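Side-chain contacts in pyridoxal kinase (Lactobacillus plantarum, PDB 3H74), which probably catalyses the transfer of a phosphate group from ATP to pyridoxal, giving the cofactor form pyridoxal 5'-phosphate: residues Q77-Y82 with L217-A222; P108-L113 with A126-L131; P140-A145 with A151-T156; E160-A165 with A176-V181. All blocks are in the same frame, centred on the assembly; numbering follows the deposited sequence.

Contact 1: Q77-Y82 with L217-A222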
loop_
_atom_site.group_PDB
_atom_site.type_symbol
_atom_site.label_atom_id
_atom_site.label_comp_id
_atom_site.label_asym_id
_atom_site.label_seq_id
_atom_site.Cartn_x
_atom_site.Cartn_y
_atom_site.Cartn_z
ATOM N N GLN A 77 0.801 -8.006 12.766
ATOM C CA GLN A 77 0.305 -7.026 11.822
ATOM C C GLN A 77 0.340 -7.589 10.407
ATOM O O GLN A 77 1.065 -8.554 10.136
ATOM C CB GLN A 77 1.174 -5.773 11.860
ATOM C CG GLN A 77 1.190 -5.023 13.183
ATOM C CD GLN A 77 2.409 -5.308 14.039
ATOM O OE1 GLN A 77 3.346 -6.000 13.631
ATOM N NE2 GLN A 77 2.415 -4.739 15.228
ATOM N N ALA A 78 -0.415 -6.969 9.503
ATOM C CA ALA A 78 -0.368 -7.331 8.093
ATOM C C ALA A 78 -0.545 -6.109 7.221
ATOM O O ALA A 78 -1.335 -5.209 7.544
ATOM C CB ALA A 78 -1.434 -8.362 7.758
ATOM N N LEU A 79 0.212 -6.104 6.124
ATOM C CA LEU A 79 0.086 -5.126 5.061
ATOM C C LEU A 79 -0.160 -5.892 3.774
ATOM O O LEU A 79 0.619 -6.785 3.416
ATOM C CB LEU A 79 1.367 -4.299 4.933
ATOM C CG LEU A 79 1.545 -3.444 3.676
ATOM C CD1 LEU A 79 0.465 -2.375 3.559
ATOM C CD2 LEU A 79 2.921 -2.811 3.659
ATOM N N ILE A 80 -1.235 -5.546 3.079
ATOM C CA ILE A 80 -1.550 -6.187 1.803
ATOM C C ILE A 80 -1.457 -5.143 0.707
ATOM O O ILE A 80 -2.146 -4.114 0.774
ATOM C CB ILE A 80 -2.977 -6.824 1.780
ATOM C CG1 ILE A 80 -3.269 -7.629 3.058
ATOM C CG2 ILE A 80 -3.182 -7.634 0.505
ATOM C CD1 ILE A 80 -2.326 -8.800 3.344
ATOM N N GLY A 81 -0.593 -5.390 -0.271
ATOM C CA GLY A 81 -0.490 -4.543 -1.455
ATOM C C GLY A 81 -1.122 -5.237 -2.646
ATOM O O GLY A 81 -2.129 -5.922 -2.506
ATOM N N TYR A 82 -0.532 -5.052 -3.823
ATOM C CA TYR A 82 -1.041 -5.669 -5.049
ATOM C C TYR A 82 -1.279 -7.167 -4.862
ATOM O O TYR A 82 -0.377 -7.892 -4.435
ATOM C CB TYR A 82 -0.049 -5.446 -6.197
ATOM C CG TYR A 82 -0.425 -6.137 -7.488
ATOM C CD1 TYR A 82 -1.112 -5.458 -8.490
ATOM C CD2 TYR A 82 -0.087 -7.472 -7.710
ATOM C CE1 TYR A 82 -1.455 -6.095 -9.684
ATOM C CE2 TYR A 82 -0.438 -8.120 -8.898
ATOM C CZ TYR A 82 -1.121 -7.415 -9.874
ATOM O OH TYR A 82 -1.472 -8.019 -11.068
ATOM N N LEU A 217 5.132 4.294 0.519
ATOM C CA LEU A 217 4.218 4.987 1.418
ATOM C C LEU A 217 3.453 4.011 2.302
ATOM O O LEU A 217 3.367 4.196 3.524
ATOM C CB LEU A 217 3.238 5.849 0.627
ATOM C CG LEU A 217 2.285 6.711 1.468
ATOM C CD1 LEU A 217 2.993 7.879 2.138
ATOM C CD2 LEU A 217 1.140 7.224 0.606
ATOM N N ALA A 218 2.903 2.964 1.686
ATOM C CA ALA A 218 2.129 1.988 2.434
ATOM C C ALA A 218 2.978 1.270 3.474
ATOM O O ALA A 218 2.534 1.057 4.598
ATOM C CB ALA A 218 1.478 1.000 1.507
ATOM N N ALA A 219 4.200 0.887 3.101
ATOM C CA ALA A 219 5.096 0.220 4.041
ATOM C C ALA A 219 5.415 1.123 5.231
ATOM O O ALA A 219 5.409 0.677 6.374
ATOM C CB ALA A 219 6.378 -0.249 3.344
ATOM N N VAL A 220 5.705 2.392 4.956
ATOM C CA VAL A 220 6.020 3.341 6.026
ATOM C C VAL A 220 4.827 3.557 6.954
ATOM O O VAL A 220 4.970 3.542 8.175
ATOM C CB VAL A 220 6.553 4.676 5.463
ATOM C CG1 VAL A 220 6.629 5.727 6.540
ATOM C CG2 VAL A 220 7.919 4.464 4.824
ATOM N N ILE A 221 3.652 3.740 6.369
ATOM C CA ILE A 221 2.445 3.930 7.171
ATOM C C ILE A 221 2.161 2.711 8.056
ATOM O O ILE A 221 1.945 2.848 9.269
ATOM C CB ILE A 221 1.239 4.281 6.276
ATOM C CG1 ILE A 221 1.403 5.695 5.705
ATOM C CG2 ILE A 221 -0.092 4.137 7.038
ATOM C CD1 ILE A 221 0.382 6.088 4.655
ATOM N N ALA A 222 2.206 1.515 7.467
ATOM C CA ALA A 222 1.989 0.301 8.241
ATOM C C ALA A 222 3.034 0.172 9.338
ATOM O O ALA A 222 2.694 -0.182 10.474
ATOM C CB ALA A 222 1.994 -0.918 7.349
#
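L79 meets A218, A219 and A222, and it is the strand residue that touches the helix. The interaction is apolar packing of two kinds. The first is side chain against side chain. CD1 of L79 lies 4.1 Å from CB of A218. CD2 of L79 is 4.3 Å from CB of A219. Higher up, the CB methylene of L79 is 4.2 Å from the CB methyl of A222. The second kind is methyl against helix backbone. CD2 of L79 comes 3.8 Å from CA of A219, and it also lies 4.0 Å from the carbonyl O of A218.

The leucine's CG is anti to the backbone N (chi1 166°). This carries the fork down onto the helix, with the branches divided between two successive residues. The alanines have only a methyl each, so the helix can come close to the sheet. An alanine in place of L79 would probably leave A218 and A219 without their partner and open a gap between strand and helix.

Helix 213-226 begins within a GTGD sequence, which in this family usually forms the anion hole and carries the catalytic aspartate. Its 217-222 segment runs nearly antiparallel to strand 77-80, at 165°, with the axes 9.3 Å apart. This is the layered alpha/beta core of a ribokinase-like kinase. The strand lies inside the central sheet, between strands 4-13 and 103-106, and L79 also touches V105. A222 reaches M6 of strand 4-13. On the helix, V220 and I221 pack on helix 231-251.

Contact 2: P108-L113 with A126-L131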
loop_
_atom_site.group_PDB
_atom_site.type_symbol
_atom_site.label_atom_id
_atom_site.label_comp_id
_atom_site.label_asym_id
_atom_site.label_seq_id
_atom_site.Cartn_x
_atom_site.Cartn_y
_atom_site.Cartn_z
ATOM N N PRO A 108 -5.488 -0.738 -1.656
ATOM C CA PRO A 108 -6.452 -1.366 -2.560
ATOM C C PRO A 108 -6.111 -1.069 -4.017
ATOM O O PRO A 108 -6.781 -0.285 -4.682
ATOM C CB PRO A 108 -7.769 -0.706 -2.158
ATOM C CG PRO A 108 -7.378 0.658 -1.717
ATOM C CD PRO A 108 -5.991 0.541 -1.122
ATOM N N VAL A 109 -5.040 -1.694 -4.493
ATOM C CA VAL A 109 -4.496 -1.400 -5.808
ATOM C C VAL A 109 -5.480 -1.842 -6.890
ATOM O O VAL A 109 -5.768 -3.038 -7.027
ATOM C CB VAL A 109 -3.126 -2.090 -5.994
ATOM C CG1 VAL A 109 -2.612 -1.913 -7.418
ATOM C CG2 VAL A 109 -2.116 -1.557 -4.989
ATOM N N LEU A 110 -5.971 -0.867 -7.655
ATOM C CA LEU A 110 -6.984 -1.110 -8.689
ATOM C C LEU A 110 -6.748 -0.322 -9.964
ATOM O O LEU A 110 -7.069 -0.794 -11.048
ATOM C CB LEU A 110 -8.394 -0.759 -8.191
ATOM C CG LEU A 110 -8.977 -1.487 -6.983
ATOM C CD1 LEU A 110 -10.220 -0.764 -6.528
ATOM C CD2 LEU A 110 -9.286 -2.946 -7.285
ATOM N N GLY A 111 -6.237 0.897 -9.846
ATOM C CA GLY A 111 -6.106 1.739 -11.020
ATOM C C GLY A 111 -5.530 3.092 -10.688
ATOM O O GLY A 111 -5.175 3.366 -9.543
ATOM N N ASP A 112 -5.417 3.927 -11.715
ATOM C CA ASP A 112 -4.892 5.278 -11.582
ATOM C C ASP A 112 -5.337 6.065 -12.804
ATOM O O ASP A 112 -5.790 5.480 -13.798
ATOM C CB ASP A 112 -3.359 5.253 -11.492
ATOM C CG ASP A 112 -2.762 6.544 -10.934
ATOM O OD1 ASP A 112 -3.503 7.399 -10.397
ATOM O OD2 ASP A 112 -1.521 6.700 -11.034
ATOM N N LEU A 113 -5.231 7.388 -12.711
ATOM C CA LEU A 113 -5.589 8.292 -13.811
ATOM C C LEU A 113 -7.000 8.025 -14.343
ATOM O O LEU A 113 -7.271 8.152 -15.543
ATOM C CB LEU A 113 -4.540 8.225 -14.934
ATOM C CG LEU A 113 -3.098 8.576 -14.552
ATOM C CD1 LEU A 113 -2.141 8.195 -15.670
ATOM C CD2 LEU A 113 -2.950 10.050 -14.197
ATOM N N ALA A 126 -15.056 -5.853 -6.729
ATOM C CA ALA A 126 -15.906 -6.490 -5.733
ATOM C C ALA A 126 -15.082 -7.335 -4.753
ATOM O O ALA A 126 -15.325 -7.310 -3.545
ATOM C CB ALA A 126 -16.983 -7.326 -6.407
ATOM N N ALA A 127 -14.100 -8.069 -5.275
ATOM C CA ALA A 127 -13.206 -8.837 -4.414
ATOM C C ALA A 127 -12.421 -7.924 -3.459
ATOM O O ALA A 127 -12.226 -8.253 -2.289
ATOM C CB ALA A 127 -12.265 -9.683 -5.248
HETATM N N MSE A 128 -12.000 -6.766 -3.962
HETATM C CA MSE A 128 -11.269 -5.801 -3.150
HETATM C C MSE A 128 -12.150 -5.242 -2.028
HETATM O O MSE A 128 -11.691 -5.055 -0.902
HETATM C CB MSE A 128 -10.742 -4.668 -4.021
HETATM C CG MSE A 128 -9.798 -3.743 -3.273
HETATM SE SE MSE A 128 -8.267 -4.644 -2.455
HETATM C CE MSE A 128 -7.628 -5.603 -4.014
ATOM N N ARG A 129 -13.431 -5.002 -2.327
ATOM C CA ARG A 129 -14.350 -4.508 -1.306
ATOM C C ARG A 129 -14.488 -5.530 -0.163
ATOM O O ARG A 129 -14.582 -5.154 0.913
ATOM C CB ARG A 129 -15.749 -4.209 -1.914
ATOM C CG ARG A 129 -15.821 -2.977 -2.843
ATOM C CD ARG A 129 -17.253 -2.715 -3.295
ATOM N NE ARG A 129 -17.314 -1.681 -4.283
ATOM C CZ ARG A 129 -17.766 -1.836 -5.491
ATOM N NH1 ARG A 129 -18.253 -2.979 -5.886
ATOM N NH2 ARG A 129 -17.780 -0.839 -6.296
ATOM N N GLN A 130 -14.430 -6.795 -0.472
ATOM C CA GLN A 130 -14.429 -7.818 0.586
ATOM C C GLN A 130 -13.127 -7.821 1.417
ATOM O O GLN A 130 -13.152 -7.886 2.571
ATOM C CB GLN A 130 -14.641 -9.219 0.000
ATOM C CG GLN A 130 -13.992 -9.315 -1.341
ATOM C CD GLN A 130 -13.459 -10.713 -1.804
ATOM O OE1 GLN A 130 -14.285 -11.525 -2.342
ATOM N NE2 GLN A 130 -12.111 -10.963 -1.634
ATOM N N LEU A 131 -12.013 -7.725 0.718
ATOM C CA LEU A 131 -10.702 -7.746 1.363
ATOM C C LEU A 131 -10.494 -6.549 2.308
ATOM O O LEU A 131 -9.910 -6.715 3.293
ATOM C CB LEU A 131 -9.592 -7.785 0.285
ATOM C CG LEU A 131 -8.145 -7.709 0.775
ATOM C CD1 LEU A 131 -7.853 -8.875 1.734
ATOM C CD2 LEU A 131 -7.229 -7.782 -0.441
#
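L110, which packs on M128, gives its backbone N to OE2 of E144. The backbone N of G111 bonds to the same oxygen, so two successive amides grip one carboxylate atom. This fixes the loop from which P108 and L110 face helix 122-131.

Across the contact the meeting is apolar. M128 is a selenomethionine in the deposited model, and its side chain is the centre. Its CG is anti to the backbone N (chi1 -171°), and the chain then bends at both chi2 and chi3. The bends lay the selenium beside P108 instead of sending it straight ahead. SE of M128 is 3.7 Å from CA of P108, and CG of M128 is 3.8 Å from CB of P108. The proline therefore meets the middle of the side chain with the flank of its ring.

L110 comes to the base of the same side chain. Its CD2 lies 4.0 Å from CB of M128 and 4.1 Å from CG of M128. The two side chains slide past each other in opposite directions. L148 of helix 142-149 touches P108, L110 and M128 together, and closes the group from a third element.

A flexible, polarisable side chain thus fills the space between a loop and a helix by folding against them. The packing itself has no directional bond. Direction comes from E144, whose oxygen holds the loop amides. The sulfate near V109, probably from the crystallisation liquor, suggests that the loop borders an anion-binding pocket.

Contact 3: P140-A145 with A151-T156. With SO4 (sulfate ion), chain B.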
loop_
_atom_site.group_PDB
_atom_site.type_symbol
_atom_site.label_atom_id
_atom_site.label_comp_id
_atom_site.label_asym_id
_atom_site.label_seq_id
_atom_site.Cartn_x
_atom_site.Cartn_y
_atom_site.Cartn_z
ATOM N N PRO A 140 -6.383 4.041 -0.665
ATOM C CA PRO A 140 -6.696 4.242 -2.071
ATOM C C PRO A 140 -6.153 5.564 -2.596
ATOM O O PRO A 140 -6.064 6.547 -1.850
ATOM C CB PRO A 140 -8.230 4.300 -2.070
ATOM C CG PRO A 140 -8.567 4.826 -0.707
ATOM C CD PRO A 140 -7.598 4.114 0.178
ATOM N N ASN A 141 -5.816 5.590 -3.876
ATOM C CA ASN A 141 -5.676 6.855 -4.578
ATOM C C ASN A 141 -7.075 7.333 -4.999
ATOM O O ASN A 141 -8.086 6.708 -4.651
ATOM C CB ASN A 141 -4.679 6.746 -5.750
ATOM C CG ASN A 141 -5.138 5.786 -6.834
ATOM O OD1 ASN A 141 -6.333 5.587 -7.035
ATOM N ND2 ASN A 141 -4.187 5.193 -7.556
ATOM N N THR A 142 -7.132 8.433 -5.739
ATOM C CA THR A 142 -8.404 9.063 -6.083
ATOM C C THR A 142 -9.226 8.199 -7.049
ATOM O O THR A 142 -10.456 8.167 -6.971
ATOM C CB THR A 142 -8.156 10.499 -6.612
ATOM O OG1 THR A 142 -7.774 11.338 -5.517
ATOM C CG2 THR A 142 -9.389 11.087 -7.250
ATOM N N THR A 143 -8.541 7.480 -7.937
ATOM C CA THR A 143 -9.198 6.536 -8.842
ATOM C C THR A 143 -9.823 5.380 -8.057
ATOM O O THR A 143 -10.984 5.006 -8.269
ATOM C CB THR A 143 -8.202 5.979 -9.887
ATOM O OG1 THR A 143 -7.667 7.059 -10.659
ATOM C CG2 THR A 143 -8.875 4.998 -10.827
ATOM N N GLU A 144 -9.041 4.819 -7.143
ATOM C CA GLU A 144 -9.473 3.687 -6.338
ATOM C C GLU A 144 -10.604 4.053 -5.383
ATOM O O GLU A 144 -11.502 3.253 -5.149
ATOM C CB GLU A 144 -8.277 3.103 -5.597
ATOM C CG GLU A 144 -7.330 2.414 -6.568
ATOM C CD GLU A 144 -5.876 2.374 -6.134
ATOM O OE1 GLU A 144 -5.506 2.990 -5.107
ATOM O OE2 GLU A 144 -5.105 1.715 -6.867
ATOM N N ALA A 145 -10.570 5.265 -4.841
ATOM C CA ALA A 145 -11.646 5.728 -3.958
ATOM C C ALA A 145 -12.998 5.684 -4.672
ATOM O O ALA A 145 -13.987 5.181 -4.130
ATOM C CB ALA A 145 -11.355 7.124 -3.460
ATOM N N ALA A 151 -18.751 5.616 -7.388
ATOM C CA ALA A 151 -18.900 6.942 -7.979
ATOM C C ALA A 151 -18.086 7.048 -9.272
ATOM O O ALA A 151 -16.985 6.497 -9.354
ATOM C CB ALA A 151 -18.478 8.009 -6.987
ATOM N N PRO A 152 -18.625 7.733 -10.298
ATOM C CA PRO A 152 -17.795 7.985 -11.474
ATOM C C PRO A 152 -16.525 8.731 -11.078
ATOM O O PRO A 152 -16.527 9.518 -10.124
ATOM C CB PRO A 152 -18.684 8.865 -12.361
ATOM C CG PRO A 152 -20.078 8.553 -11.925
ATOM C CD PRO A 152 -19.986 8.281 -10.454
ATOM N N TYR A 153 -15.441 8.454 -11.790
ATOM C CA TYR A 153 -14.176 9.118 -11.531
ATOM C C TYR A 153 -14.277 10.636 -11.628
ATOM O O TYR A 153 -14.865 11.175 -12.575
ATOM C CB TYR A 153 -13.105 8.633 -12.502
ATOM C CG TYR A 153 -11.783 9.343 -12.336
ATOM C CD1 TYR A 153 -11.008 9.145 -11.195
ATOM C CD2 TYR A 153 -11.308 10.216 -13.319
ATOM C CE1 TYR A 153 -9.793 9.786 -11.031
ATOM C CE2 TYR A 153 -10.088 10.866 -13.165
ATOM C CZ TYR A 153 -9.337 10.644 -12.021
ATOM O OH TYR A 153 -8.129 11.277 -11.867
ATOM N N GLN A 154 -13.698 11.301 -10.635
ATOM C CA GLN A 154 -13.467 12.743 -10.657
ATOM C C GLN A 154 -12.012 12.983 -10.296
ATOM O O GLN A 154 -11.479 12.329 -9.397
ATOM C CB GLN A 154 -14.370 13.460 -9.649
ATOM C CG GLN A 154 -15.864 13.424 -9.975
ATOM C CD GLN A 154 -16.718 14.108 -8.906
ATOM O OE1 GLN A 154 -16.265 15.029 -8.225
ATOM N NE2 GLN A 154 -17.960 13.656 -8.760
ATOM N N VAL A 155 -11.367 13.913 -10.995
ATOM C CA VAL A 155 -9.989 14.304 -10.684
ATOM C C VAL A 155 -9.915 14.859 -9.259
ATOM O O VAL A 155 -9.002 14.535 -8.494
ATOM C CB VAL A 155 -9.442 15.338 -11.713
ATOM C CG1 VAL A 155 -8.062 15.847 -11.310
ATOM C CG2 VAL A 155 -9.393 14.731 -13.112
ATOM N N THR A 156 -10.904 15.678 -8.908
ATOM C CA THR A 156 -10.988 16.295 -7.595
ATOM C C THR A 156 -12.380 16.028 -6.996
ATOM O O THR A 156 -13.273 16.877 -7.081
ATOM C CB THR A 156 -10.702 17.822 -7.680
ATOM O OG1 THR A 156 -9.509 18.045 -8.442
ATOM C CG2 THR A 156 -10.537 18.430 -6.297
HETATM S S SO4 B . -0.461 4.832 -6.247
HETATM O O1 SO4 B . -1.120 3.595 -5.827
HETATM O O2 SO4 B . -1.433 5.739 -6.856
HETATM O O3 SO4 B . 0.200 5.471 -5.109
HETATM O O4 SO4 B . 0.549 4.510 -7.261
HETATM O O HOH W 1 -12.503 10.203 -8.012
#
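Y153 and T143 meet at a slant, with the hydroxyl of T143 against one corner of the ring. OG1 of T143 is 3.5 Å from CE1 of Y153. That hydroxyl has its polar partner elsewhere, in the backbone N of G114. The methyl of T142 also approaches the ring obliquely, but it lies nearer the backbone beyond: CG2 of T142 is 3.2 Å from the carbonyl O of Q154. This methyl is anti to the backbone N, which leaves OG1 on another side, hydrogen-bonded to D180. The amide N of V155 sits above one face of the Y153 ring, offset toward its rim.

A water joins the backbones. It donates to O of T142 at 3.1 Å and accepts from N of Q154.

At the start of the helix, N141 and E144 form a capping box. The E144 N to N141 OD1 bond is 2.8 Å long, and the donor stands almost in line with the C=O bond. In return N141 N reaches OE1 of E144 at 2.9 Å, on the anti side of the carboxylate and tilted about 29° out of its plane. With OD1 so used, ND2 of N141 donates to O2 of the sulfate at 2.9 Å, with an N-H...O angle of 176°. ND2 also bonds to O of G111.

An alanine here would probably leave E144 N without its capping acceptor, and the sulfate and the carbonyl of G111 without the ND2 donor.

The asparagine and glutamate match the NXXE motif of ribokinase-like kinases, linked there to metal and phosphate binding. The sulfate probably comes from the crystallisation liquor, but its place is consistent with a phosphate site.

Contact 4: E160-A165 with A176-V181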
loop_
_atom_site.group_PDB
_atom_site.type_symbol
_atom_site.label_atom_id
_atom_site.label_comp_id
_atom_site.label_asym_id
_atom_site.label_seq_id
_atom_site.Cartn_x
_atom_site.Cartn_y
_atom_site.Cartn_z
ATOM N N GLU A 160 -15.777 15.568 1.408
ATOM C CA GLU A 160 -16.885 15.517 2.369
ATOM C C GLU A 160 -17.935 14.463 1.991
ATOM O O GLU A 160 -18.721 14.035 2.834
ATOM C CB GLU A 160 -17.553 16.896 2.500
ATOM C CG GLU A 160 -16.594 18.051 2.808
ATOM C CD GLU A 160 -16.189 18.128 4.270
ATOM O OE1 GLU A 160 -16.818 17.454 5.115
ATOM O OE2 GLU A 160 -15.239 18.878 4.582
ATOM N N VAL A 161 -17.952 14.060 0.721
ATOM C CA VAL A 161 -18.884 13.037 0.243
ATOM C C VAL A 161 -18.200 11.665 0.095
ATOM O O VAL A 161 -18.716 10.653 0.580
ATOM C CB VAL A 161 -19.587 13.464 -1.080
ATOM C CG1 VAL A 161 -20.442 12.338 -1.636
ATOM C CG2 VAL A 161 -20.443 14.710 -0.861
ATOM N N ILE A 162 -17.040 11.639 -0.559
ATOM C CA ILE A 162 -16.368 10.369 -0.866
ATOM C C ILE A 162 -15.753 9.676 0.357
ATOM O O ILE A 162 -15.849 8.454 0.489
ATOM C CB ILE A 162 -15.374 10.502 -2.068
ATOM C CG1 ILE A 162 -14.934 9.123 -2.578
ATOM C CG2 ILE A 162 -14.176 11.394 -1.734
ATOM C CD1 ILE A 162 -14.467 9.124 -4.032
ATOM N N LEU A 163 -15.171 10.447 1.274
ATOM C CA LEU A 163 -14.583 9.833 2.464
ATOM C C LEU A 163 -15.627 9.133 3.365
ATOM O O LEU A 163 -15.436 7.976 3.719
ATOM C CB LEU A 163 -13.696 10.810 3.246
ATOM C CG LEU A 163 -12.380 11.259 2.592
ATOM C CD1 LEU A 163 -11.738 12.382 3.385
ATOM C CD2 LEU A 163 -11.410 10.097 2.441
ATOM N N PRO A 164 -16.745 9.813 3.728
ATOM C CA PRO A 164 -17.773 9.084 4.485
ATOM C C PRO A 164 -18.321 7.841 3.765
ATOM O O PRO A 164 -18.565 6.818 4.414
ATOM C CB PRO A 164 -18.876 10.133 4.677
ATOM C CG PRO A 164 -18.171 11.423 4.616
ATOM C CD PRO A 164 -17.110 11.233 3.566
ATOM N N ALA A 165 -18.499 7.926 2.448
ATOM C CA ALA A 165 -18.996 6.784 1.676
ATOM C C ALA A 165 -18.009 5.611 1.721
ATOM O O ALA A 165 -18.411 4.467 1.942
ATOM C CB ALA A 165 -19.278 7.187 0.252
ATOM N N ALA A 176 -10.398 5.379 6.137
ATOM C CA ALA A 176 -10.128 5.505 4.716
ATOM C C ALA A 176 -9.216 6.718 4.511
ATOM O O ALA A 176 -9.530 7.829 4.944
ATOM C CB ALA A 176 -11.426 5.670 3.947
ATOM N N VAL A 177 -8.074 6.497 3.875
ATOM C CA VAL A 177 -7.121 7.565 3.613
ATOM C C VAL A 177 -6.858 7.642 2.115
ATOM O O VAL A 177 -6.322 6.691 1.538
ATOM C CB VAL A 177 -5.783 7.307 4.354
ATOM C CG1 VAL A 177 -4.805 8.442 4.097
ATOM C CG2 VAL A 177 -6.007 7.108 5.841
ATOM N N ILE A 178 -7.231 8.750 1.477
ATOM C CA ILE A 178 -6.917 8.950 0.062
ATOM C C ILE A 178 -5.532 9.586 -0.038
ATOM O O ILE A 178 -5.271 10.579 0.624
ATOM C CB ILE A 178 -7.995 9.794 -0.669
ATOM C CG1 ILE A 178 -9.345 9.080 -0.600
ATOM C CG2 ILE A 178 -7.590 10.038 -2.119
ATOM C CD1 ILE A 178 -10.517 9.889 -1.156
ATOM N N THR A 179 -4.655 9.017 -0.867
ATOM C CA THR A 179 -3.206 9.303 -0.778
ATOM C C THR A 179 -2.598 10.302 -1.781
ATOM O O THR A 179 -1.417 10.644 -1.674
ATOM C CB THR A 179 -2.388 7.995 -0.869
ATOM O OG1 THR A 179 -2.660 7.364 -2.122
ATOM C CG2 THR A 179 -2.737 7.049 0.289
ATOM N N ASP A 180 -3.393 10.774 -2.733
ATOM C CA ASP A 180 -2.880 11.613 -3.825
ATOM C C ASP A 180 -3.643 12.927 -3.934
ATOM O O ASP A 180 -3.759 13.507 -5.022
ATOM C CB ASP A 180 -2.952 10.853 -5.156
ATOM C CG ASP A 180 -4.381 10.478 -5.548
ATOM O OD1 ASP A 180 -5.303 10.708 -4.740
ATOM O OD2 ASP A 180 -4.585 9.957 -6.666
ATOM N N VAL A 181 -4.175 13.389 -2.814
ATOM C CA VAL A 181 -4.957 14.612 -2.814
ATOM C C VAL A 181 -4.020 15.799 -2.989
ATOM O O VAL A 181 -3.051 15.949 -2.245
ATOM C CB VAL A 181 -5.783 14.759 -1.518
ATOM C CG1 VAL A 181 -6.509 16.098 -1.484
ATOM C CG2 VAL A 181 -6.792 13.630 -1.398
#
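I178 lays its CD1 against two side chains of helix 159-167, those of L163 and I162. CD1 of I178 is 3.7 Å from CD2 of L163 and 4.0 Å from CG2 of I162. The same leucine methyl also lies 3.8 Å from CG1 of I178, so it rests along the last bond of the isoleucine and not just at its end.

The directions differ. L163 slants across I178, whereas I162 stands at about a right angle to it. I178 carries CG1 anti to the carbonyl carbon (chi1 -61°), and its extended chi2 pushes CD1 out to the helix. L163 leans over from the side of its helix, and its CD2 also reaches the backbone, 3.9 Å from O of A176. The helix is kinked at P164, which has no amide hydrogen to give to the turn before.

Other residues complete the pocket around I178. T142 and A145 of helix 142-149 touch it, as do L159 and L166. L163 is backed by L192 of strand 186-192. Nearby, Q167 takes the backbone N of A176, and D180 takes the hydroxyl of T142.

The contact joins helix 159-167 to the chain where it leaves the edge strand 175-176 of the central sheet and enters the small antiparallel sheet. The join is made mainly by branched aliphatic groups, with the backbone O of A176 also touched. Shape and burial therefore hold it together, while the polar bonds lie at its margins.

In the fold
Contact 1 spans the longest interval of chain, and the other three are nested inside it in the order 2, 3, 4. Its centre lies about 5 Å from the centre of the chain, on the central sheet; those of contacts 3 and 4 lie about 16 and 15 Å out. Helices 142-149 (contact 3) and 159-167 (contact 4) follow each other. Contacts 3 and 4 have centres 9 Å apart and are joined by T142 with D180. Contacts 2 and 3 have centres 11 Å apart and meet through E144 and N141. Contact 1 touches contact 2 (Y82 with V109) and contact 4 (L217 with T179). Contacts 2 and 3 lie beside the sulfate; contact 4 leads to the small antiparallel sheet.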